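Local structure of nucleoporin NUP82 (Chaetomium thermophilum, 5CWW) at residues G105-K110 / S146-Q151; Q119-P124 / V176-H181; G265-M270 / P300-S305. The protein probably serves as a structural component of the nuclear pore complex and as a docking site for nuclear transport factors, this chain being its N-terminal beta-propeller domain. All blocks are in the same frame, centred on the assembly; numbering follows the deposited sequence.

Contact 1: residues G105-K110 / S146-Q151; sequences GYRIIK and SHLHIQ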
loop_
_atom_site.group_PDB
_atom_site.type_symbol
_atom_site.label_atom_id
_atom_site.label_comp_id
_atom_site.label_asym_id
_atom_site.label_seq_id
_atom_site.Cartn_x
_atom_site.Cartn_y
_atom_site.Cartn_z
ATOM N N GLY B 105 -16.315 24.694 -20.672
ATOM C CA GLY B 105 -16.228 23.768 -19.558
ATOM C C GLY B 105 -15.735 22.388 -19.952
ATOM O O GLY B 105 -15.940 21.421 -19.218
ATOM N N TYR B 106 -15.092 22.293 -21.113
ATOM C CA TYR B 106 -14.563 21.022 -21.597
ATOM C C TYR B 106 -13.249 21.222 -22.342
ATOM O O TYR B 106 -13.146 22.075 -23.219
ATOM C CB TYR B 106 -15.575 20.325 -22.507
ATOM C CG TYR B 106 -15.040 19.058 -23.139
ATOM C CD1 TYR B 106 -14.802 17.926 -22.371
ATOM C CD2 TYR B 106 -14.769 18.997 -24.499
ATOM C CE1 TYR B 106 -14.309 16.765 -22.941
ATOM C CE2 TYR B 106 -14.277 17.839 -25.079
ATOM C CZ TYR B 106 -14.049 16.727 -24.295
ATOM O OH TYR B 106 -13.561 15.574 -24.864
ATOM N N ARG B 107 -12.249 20.425 -21.981
ATOM C CA ARG B 107 -10.938 20.486 -22.618
ATOM C C ARG B 107 -10.312 19.101 -22.674
ATOM O O ARG B 107 -10.570 18.261 -21.810
ATOM C CB ARG B 107 -10.015 21.448 -21.867
ATOM C CG ARG B 107 -10.099 22.898 -22.323
ATOM C CD ARG B 107 -9.472 23.091 -23.696
ATOM N NE ARG B 107 -8.902 24.426 -23.849
ATOM C CZ ARG B 107 -8.095 24.788 -24.842
ATOM N NH1 ARG B 107 -7.754 23.916 -25.782
ATOM N NH2 ARG B 107 -7.625 26.026 -24.894
ATOM N N ILE B 108 -9.488 18.867 -23.692
ATOM C CA ILE B 108 -8.777 17.602 -23.831
ATOM C C ILE B 108 -7.345 17.778 -23.334
ATOM O O ILE B 108 -6.714 18.805 -23.594
ATOM C CB ILE B 108 -8.778 17.097 -25.302
ATOM C CG1 ILE B 108 -8.896 15.574 -25.346
ATOM C CG2 ILE B 108 -7.549 17.577 -26.078
ATOM C CD1 ILE B 108 -10.295 15.077 -25.082
ATOM N N ILE B 109 -6.846 16.780 -22.610
ATOM C CA ILE B 109 -5.460 16.767 -22.153
ATOM C C ILE B 109 -4.733 15.570 -22.749
ATOM O O ILE B 109 -4.840 14.452 -22.239
ATOM C CB ILE B 109 -5.342 16.696 -20.613
ATOM C CG1 ILE B 109 -6.323 17.654 -19.930
ATOM C CG2 ILE B 109 -3.904 16.974 -20.180
ATOM C CD1 ILE B 109 -6.062 19.104 -20.211
ATOM N N LYS B 110 -3.997 15.799 -23.830
ATOM C CA LYS B 110 -3.155 14.754 -24.389
ATOM C C LYS B 110 -1.972 14.524 -23.461
ATOM O O LYS B 110 -1.428 15.471 -22.890
ATOM C CB LYS B 110 -2.679 15.122 -25.796
ATOM C CG LYS B 110 -3.618 14.674 -26.911
ATOM C CD LYS B 110 -3.643 13.154 -27.046
ATOM C CE LYS B 110 -4.523 12.706 -28.202
ATOM N NZ LYS B 110 -4.607 11.220 -28.294
ATOM N N SER B 146 -8.976 28.789 -16.031
ATOM C CA SER B 146 -9.415 29.742 -17.049
ATOM C C SER B 146 -9.406 29.126 -18.448
ATOM O O SER B 146 -10.089 29.610 -19.350
ATOM C CB SER B 146 -8.526 30.989 -17.028
ATOM O OG SER B 146 -7.172 30.657 -17.288
ATOM N N HIS B 147 -8.636 28.054 -18.621
ATOM C CA HIS B 147 -8.527 27.383 -19.914
ATOM C C HIS B 147 -9.802 26.632 -20.298
ATOM O O HIS B 147 -9.919 26.135 -21.419
ATOM C CB HIS B 147 -7.342 26.412 -19.912
ATOM C CG HIS B 147 -6.006 27.087 -19.909
ATOM N ND1 HIS B 147 -5.388 27.517 -21.063
ATOM C CD2 HIS B 147 -5.162 27.394 -18.895
ATOM C CE1 HIS B 147 -4.225 28.067 -20.761
ATOM N NE2 HIS B 147 -4.064 28.004 -19.451
ATOM N N LEU B 148 -10.754 26.547 -19.373
ATOM C CA LEU B 148 -12.027 25.886 -19.645
ATOM C C LEU B 148 -13.016 26.813 -20.354
ATOM O O LEU B 148 -14.014 26.353 -20.910
ATOM C CB LEU B 148 -12.642 25.359 -18.347
ATOM C CG LEU B 148 -11.986 24.107 -17.758
ATOM C CD1 LEU B 148 -12.516 23.829 -16.359
ATOM C CD2 LEU B 148 -12.212 22.900 -18.658
ATOM N N HIS B 149 -12.745 28.115 -20.327
ATOM C CA HIS B 149 -13.587 29.081 -21.030
ATOM C C HIS B 149 -13.225 29.141 -22.512
ATOM O O HIS B 149 -12.072 28.927 -22.887
ATOM C CB HIS B 149 -13.453 30.472 -20.407
ATOM C CG HIS B 149 -13.779 30.515 -18.946
ATOM N ND1 HIS B 149 -15.009 30.147 -18.446
ATOM C CD2 HIS B 149 -13.035 30.889 -17.876
ATOM C CE1 HIS B 149 -15.009 30.287 -17.132
ATOM N NE2 HIS B 149 -13.824 30.736 -16.762
ATOM N N ILE B 150 -14.216 29.432 -23.349
ATOM C CA ILE B 150 -13.994 29.561 -24.786
ATOM C C ILE B 150 -13.194 30.825 -25.083
ATOM O O ILE B 150 -12.484 30.903 -26.086
ATOM C CB ILE B 150 -15.330 29.600 -25.566
ATOM C CG1 ILE B 150 -16.185 28.376 -25.224
ATOM C CG2 ILE B 150 -15.076 29.658 -27.071
ATOM C CD1 ILE B 150 -17.604 28.442 -25.760
ATOM N N GLN B 151 -13.308 31.810 -24.198
ATOM C CA GLN B 151 -12.625 33.087 -24.372
ATOM C C GLN B 151 -11.108 32.923 -24.361
ATOM O O GLN B 151 -10.387 33.728 -24.948
ATOM C CB GLN B 151 -13.047 34.072 -23.280
ATOM C CG GLN B 151 -14.538 34.371 -23.257
ATOM C CD GLN B 151 -14.922 35.331 -22.146
ATOM O OE1 GLN B 151 -14.084 35.734 -21.340
ATOM N NE2 GLN B 151 -16.197 35.703 -22.101
#

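Contact 2: residues Q119-P124 / V176-H181; sequences QLVMSP and VSAVWH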
loop_
_atom_site.group_PDB
_atom_site.type_symbol
_atom_site.label_atom_id
_atom_site.label_comp_id
_atom_site.label_asym_id
_atom_site.label_seq_id
_atom_site.Cartn_x
_atom_site.Cartn_y
_atom_site.Cartn_z
ATOM N N GLN B 119 -4.632 4.784 -13.335
ATOM C CA GLN B 119 -4.964 5.530 -12.126
ATOM C C GLN B 119 -4.656 7.019 -12.249
ATOM O O GLN B 119 -3.637 7.412 -12.825
ATOM C CB GLN B 119 -4.200 4.968 -10.923
ATOM C CG GLN B 119 -4.330 3.468 -10.721
ATOM C CD GLN B 119 -3.812 3.026 -9.364
ATOM O OE1 GLN B 119 -4.181 3.589 -8.332
ATOM N NE2 GLN B 119 -2.942 2.022 -9.361
ATOM N N LEU B 120 -5.555 7.830 -11.700
ATOM C CA LEU B 120 -5.331 9.260 -11.513
ATOM C C LEU B 120 -5.430 9.570 -10.025
ATOM O O LEU B 120 -6.434 9.240 -9.393
ATOM C CB LEU B 120 -6.353 10.088 -12.292
ATOM C CG LEU B 120 -6.448 9.838 -13.797
ATOM C CD1 LEU B 120 -7.593 10.651 -14.390
ATOM C CD2 LEU B 120 -5.137 10.175 -14.482
ATOM N N VAL B 121 -4.401 10.203 -9.468
ATOM C CA VAL B 121 -4.403 10.538 -8.046
ATOM C C VAL B 121 -4.139 12.023 -7.836
ATOM O O VAL B 121 -3.030 12.510 -8.057
ATOM C CB VAL B 121 -3.350 9.728 -7.265
ATOM C CG1 VAL B 121 -3.548 9.921 -5.767
ATOM C CG2 VAL B 121 -3.438 8.250 -7.621
ATOM N N MET B 122 -5.175 12.731 -7.396
ATOM C CA MET B 122 -5.089 14.158 -7.122
ATOM C C MET B 122 -4.231 14.411 -5.891
ATOM O O MET B 122 -4.311 13.670 -4.913
ATOM C CB MET B 122 -6.491 14.739 -6.913
ATOM C CG MET B 122 -6.543 16.258 -6.839
ATOM S SD MET B 122 -6.051 17.075 -8.370
ATOM C CE MET B 122 -7.323 16.505 -9.496
ATOM N N SER B 123 -3.429 15.469 -5.933
ATOM C CA SER B 123 -2.593 15.835 -4.795
ATOM C C SER B 123 -3.438 16.596 -3.775
ATOM O O SER B 123 -4.532 17.049 -4.101
ATOM C CB SER B 123 -1.397 16.671 -5.253
ATOM O OG SER B 123 -1.802 17.953 -5.689
ATOM N N PRO B 124 -2.936 16.738 -2.536
ATOM C CA PRO B 124 -3.705 17.379 -1.459
ATOM C C PRO B 124 -4.191 18.789 -1.793
ATOM O O PRO B 124 -5.362 19.093 -1.574
ATOM C CB PRO B 124 -2.710 17.414 -0.294
ATOM C CG PRO B 124 -1.789 16.279 -0.557
ATOM C CD PRO B 124 -1.647 16.218 -2.048
ATOM N N VAL B 176 1.752 -0.101 -8.258
ATOM C CA VAL B 176 0.491 -0.554 -7.684
ATOM C C VAL B 176 -0.270 0.584 -7.019
ATOM O O VAL B 176 -1.484 0.713 -7.188
ATOM C CB VAL B 176 0.745 -1.677 -6.660
ATOM C CG1 VAL B 176 -0.509 -2.019 -5.899
ATOM C CG2 VAL B 176 1.282 -2.913 -7.368
ATOM N N SER B 177 0.445 1.408 -6.263
ATOM C CA SER B 177 -0.171 2.534 -5.579
ATOM C C SER B 177 0.684 3.783 -5.681
ATOM O O SER B 177 1.916 3.719 -5.669
ATOM C CB SER B 177 -0.415 2.204 -4.106
ATOM O OG SER B 177 -1.214 1.044 -3.970
ATOM N N ALA B 178 0.001 4.916 -5.793
ATOM C CA ALA B 178 0.620 6.221 -5.674
ATOM C C ALA B 178 -0.236 7.052 -4.739
ATOM O O ALA B 178 -1.398 7.332 -5.040
ATOM C CB ALA B 178 0.748 6.890 -7.033
ATOM N N VAL B 179 0.329 7.427 -3.596
ATOM C CA VAL B 179 -0.404 8.189 -2.595
ATOM C C VAL B 179 0.449 9.338 -2.092
ATOM O O VAL B 179 1.637 9.176 -1.821
ATOM C CB VAL B 179 -0.841 7.303 -1.406
ATOM C CG1 VAL B 179 -1.899 6.305 -1.851
ATOM C CG2 VAL B 179 0.355 6.578 -0.795
ATOM N N TRP B 180 -0.163 10.510 -1.985
ATOM C CA TRP B 180 0.542 11.702 -1.545
ATOM C C TRP B 180 0.679 11.664 -0.029
ATOM O O TRP B 180 -0.243 11.249 0.672
ATOM C CB TRP B 180 -0.197 12.962 -2.004
ATOM C CG TRP B 180 -0.300 13.058 -3.502
ATOM C CD1 TRP B 180 -1.286 12.536 -4.293
ATOM C CD2 TRP B 180 0.627 13.699 -4.390
ATOM N NE1 TRP B 180 -1.033 12.818 -5.615
ATOM C CE2 TRP B 180 0.134 13.531 -5.701
ATOM C CE3 TRP B 180 1.821 14.401 -4.204
ATOM C CZ2 TRP B 180 0.796 14.041 -6.817
ATOM C CZ3 TRP B 180 2.477 14.905 -5.315
ATOM C CH2 TRP B 180 1.963 14.722 -6.604
ATOM N N HIS B 181 1.832 12.084 0.480
ATOM C CA HIS B 181 2.063 12.033 1.917
ATOM C C HIS B 181 1.236 13.111 2.623
ATOM O O HIS B 181 1.299 14.277 2.242
ATOM C CB HIS B 181 3.546 12.207 2.243
ATOM C CG HIS B 181 3.922 11.692 3.597
ATOM N ND1 HIS B 181 3.453 12.256 4.764
ATOM C CD2 HIS B 181 4.701 10.650 3.971
ATOM C CE1 HIS B 181 3.937 11.592 5.798
ATOM N NE2 HIS B 181 4.699 10.614 5.344
HETATM O O HOH W 1 -3.014 4.345 -5.935
#

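Contact 3: residues G265-M270 / P300-S305; sequences GGWAPM and PSLSAS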
loop_
_atom_site.group_PDB
_atom_site.type_symbol
_atom_site.label_atom_id
_atom_site.label_comp_id
_atom_site.label_asym_id
_atom_site.label_seq_id
_atom_site.Cartn_x
_atom_site.Cartn_y
_atom_site.Cartn_z
ATOM N N GLY B 265 -4.895 11.762 14.127
ATOM C CA GLY B 265 -3.986 12.093 15.208
ATOM C C GLY B 265 -2.985 10.990 15.459
ATOM O O GLY B 265 -2.932 9.999 14.725
ATOM N N GLY B 266 -2.186 11.166 16.505
ATOM C CA GLY B 266 -1.172 10.196 16.863
ATOM C C GLY B 266 -0.221 9.908 15.723
ATOM O O GLY B 266 0.154 10.801 14.963
ATOM N N TRP B 267 0.163 8.644 15.603
ATOM C CA TRP B 267 1.129 8.224 14.599
ATOM C C TRP B 267 0.495 7.989 13.231
ATOM O O TRP B 267 1.202 7.724 12.259
ATOM C CB TRP B 267 1.826 6.946 15.055
ATOM C CG TRP B 267 2.625 7.103 16.307
ATOM C CD1 TRP B 267 2.280 6.684 17.559
ATOM C CD2 TRP B 267 3.913 7.719 16.430
ATOM N NE1 TRP B 267 3.273 7.001 18.454
ATOM C CE2 TRP B 267 4.285 7.638 17.786
ATOM C CE3 TRP B 267 4.783 8.333 15.526
ATOM C CZ2 TRP B 267 5.493 8.147 18.259
ATOM C CZ3 TRP B 267 5.981 8.840 15.998
ATOM C CH2 TRP B 267 6.325 8.742 17.351
ATOM N N ALA B 268 -0.830 8.080 13.163
ATOM C CA ALA B 268 -1.573 7.736 11.951
ATOM C C ALA B 268 -1.064 8.445 10.690
ATOM O O ALA B 268 -0.860 7.803 9.662
ATOM C CB ALA B 268 -3.056 8.033 12.152
ATOM N N PRO B 269 -0.841 9.767 10.760
ATOM C CA PRO B 269 -0.430 10.422 9.510
ATOM C C PRO B 269 1.020 10.143 9.097
ATOM O O PRO B 269 1.436 10.633 8.049
ATOM C CB PRO B 269 -0.636 11.914 9.803
ATOM C CG PRO B 269 -0.868 12.042 11.284
ATOM C CD PRO B 269 -0.837 10.685 11.910
ATOM N N MET B 270 1.761 9.370 9.890
ATOM C CA MET B 270 3.104 8.923 9.507
ATOM C C MET B 270 3.144 7.419 9.278
ATOM O O MET B 270 4.223 6.829 9.218
ATOM C CB MET B 270 4.133 9.270 10.582
ATOM C CG MET B 270 4.092 10.690 11.061
ATOM S SD MET B 270 5.271 10.943 12.394
ATOM C CE MET B 270 4.709 12.531 12.997
ATOM N N PRO B 300 2.720 18.189 19.650
ATOM C CA PRO B 300 2.482 18.174 21.098
ATOM C C PRO B 300 1.738 16.927 21.580
ATOM O O PRO B 300 2.011 16.452 22.683
ATOM C CB PRO B 300 1.646 19.437 21.335
ATOM C CG PRO B 300 1.107 19.814 20.005
ATOM C CD PRO B 300 2.130 19.377 19.012
ATOM N N SER B 301 0.818 16.406 20.774
ATOM C CA SER B 301 0.086 15.204 21.156
ATOM C C SER B 301 1.017 13.991 21.180
ATOM O O SER B 301 0.920 13.147 22.069
ATOM C CB SER B 301 -1.086 14.953 20.203
ATOM O OG SER B 301 -0.642 14.427 18.966
ATOM N N LEU B 302 1.922 13.911 20.209
ATOM C CA LEU B 302 2.890 12.818 20.165
ATOM C C LEU B 302 3.870 12.880 21.332
ATOM O O LEU B 302 4.196 11.852 21.924
ATOM C CB LEU B 302 3.662 12.829 18.843
ATOM C CG LEU B 302 2.893 12.349 17.611
ATOM C CD1 LEU B 302 3.706 12.600 16.350
ATOM C CD2 LEU B 302 2.539 10.872 17.731
ATOM N N SER B 303 4.346 14.079 21.654
ATOM C CA SER B 303 5.257 14.256 22.780
ATOM C C SER B 303 4.653 13.669 24.050
ATOM O O SER B 303 5.300 12.899 24.756
ATOM C CB SER B 303 5.586 15.735 22.987
ATOM O OG SER B 303 6.207 16.286 21.839
ATOM N N ALA B 304 3.403 14.030 24.325
ATOM C CA ALA B 304 2.705 13.537 25.506
ATOM C C ALA B 304 2.597 12.016 25.462
ATOM O O ALA B 304 2.806 11.336 26.469
ATOM C CB ALA B 304 1.328 14.165 25.606
ATOM N N SER B 305 2.268 11.492 24.286
ATOM C CA SER B 305 2.139 10.054 24.090
ATOM C C SER B 305 3.463 9.341 24.349
ATOM O O SER B 305 3.493 8.276 24.966
ATOM C CB SER B 305 1.652 9.754 22.673
ATOM O OG SER B 305 1.507 8.361 22.467
HETATM O O HOH W 2 -2.984 13.537 17.732
#

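Contact 1: residues G105-K110 / S146-Q151
Arg107 reaches across from its strand to the main chain of the 3-10 turn at 146-148, where its NE donates a hydrogen bond of 3.1 Å to the carbonyl O of His147. The bond is nearly straight, with an N-H...O angle of 164°, and the acceptor sits in the plane of the guanidinium at its edge. A bend of the chain at chi2 (-71°) also lays CG of Arg107 against His147 O at 3.4 Å, so both the aliphatic stem and the NE group gather round one carbonyl. Strand 106-110 is an outermost strand of one four-stranded antiparallel blade of the propeller, and the loop 146-151 connects the third and fourth strands of the next blade. Leu148 lies against the start of the strand, its CD2 coming within 3.8 Å of Tyr106 N and 4.2 Å of Arg107 CB. Beside it the backbones join directly, Gly105 N donating to Leu148 O at 2.8 Å; Gly105 adopts a positive phi, 74°, as it leads into the strand. Around the two segments, Phe156 makes a cation-pi contact with Arg107 and also meets the ring of His147, while Trp66 of strand 63-68 touches both Arg107 and Leu148.

Contact 2: residues Q119-P124 / V176-H181
Trp180 packs closely against the end of the neighbouring strand, with Ser123 over one face of its indole. The CA of Ser123 stands 3.5 Å from the centroid of the five-membered ring, a CH-pi contact, and its CB is 3.5 Å from CE2. At the ring edge NE1 donates to Val121 O at 3.2 Å; the carbonyl oxygen lies close to the indole plane, whereas the donor approaches from well above the carbonyl plane. The hydrogen bond at the edge and the CH-pi contact over the face together restrict rotation of the indole. Val121 belongs to this tight part, its CG1 lying 3.8 Å from Trp180 CD1 and its CG2 3.4 Å from Ala178 O. Pro124, at the exposed border, crosses the base of the side chain, CD to Trp180 CB 3.6 Å. The segments are the first strands of two successive propeller blades, running nearly parallel (11°) with axes 7.6 Å apart, too far for backbone pairing, so side chains bridge the gap. Toward the start of the strands the fit becomes looser, and a water accepts from Ala178 N and donates to Gln119 OE1. The other end of that amide is held as well: Gln119 NE2 donates to Val176 O at 2.9 Å, the oxygen lying in the amide plane.

Contact 3: residues G265-M270 / P300-S305
Leu302 projects from helix 298-315 against a type II' beta turn, Gly265 to Ala268, in the loop between the first two strands of a propeller blade. Its CD2 methyl sits over the centre of one face of the Trp267 indole, 3.7 Å from the centroid of the five-membered ring and 15° off the ring normal, a CH-pi contact. The same methyl meets the turn backbone, 3.5 Å from Gly266 C, while the other branch, CD1, reaches the CE of Met270 tip to tip at 3.5 Å. Met270 gets there because its chain is extended beyond CG, with chi2 at 176°. Behind this first shell the turn carries the indole: Gly266 takes the positive phi (56°) of the second turn position, and Ala268 N closes the turn on Gly265 O. The short 3-10 segment 268-269 follows, and Met270 N bonds to Trp267 O, bringing the methionine round to the helix. Helix 321-338 covers the cluster from outside the two segments, with Trp333 meeting the Trp267 ring and Met334 touching Leu302. Ser301 OG is hydrogen-bonded to Leu298 O within its own helix, and a water donates to this OG at 2.8 Å while accepting from Gly266 N at 2.8 Å.

Overall arrangement
The three contacts lie in a row across the propeller, with contact 2 between the others: its centre is about 24 Å from that of contact 1 and about 24 Å from that of contact 3, while the centres of contacts 1 and 3 are about 43 Å apart. Contacts 1 and 2 alternate along the chain, since strand 106-110 is followed directly by strand 119-122 and the loop 146-151 precedes strand 175-180; their nearest atoms are about 9 Å apart. Contact 1 lies near the periphery, contact 2 close to the chain centre. Contacts 2 and 3 touch where His181 CE1 packs on Pro269 O at 3.5 Å, which brings the end of strand 175-180 against loop 265-270.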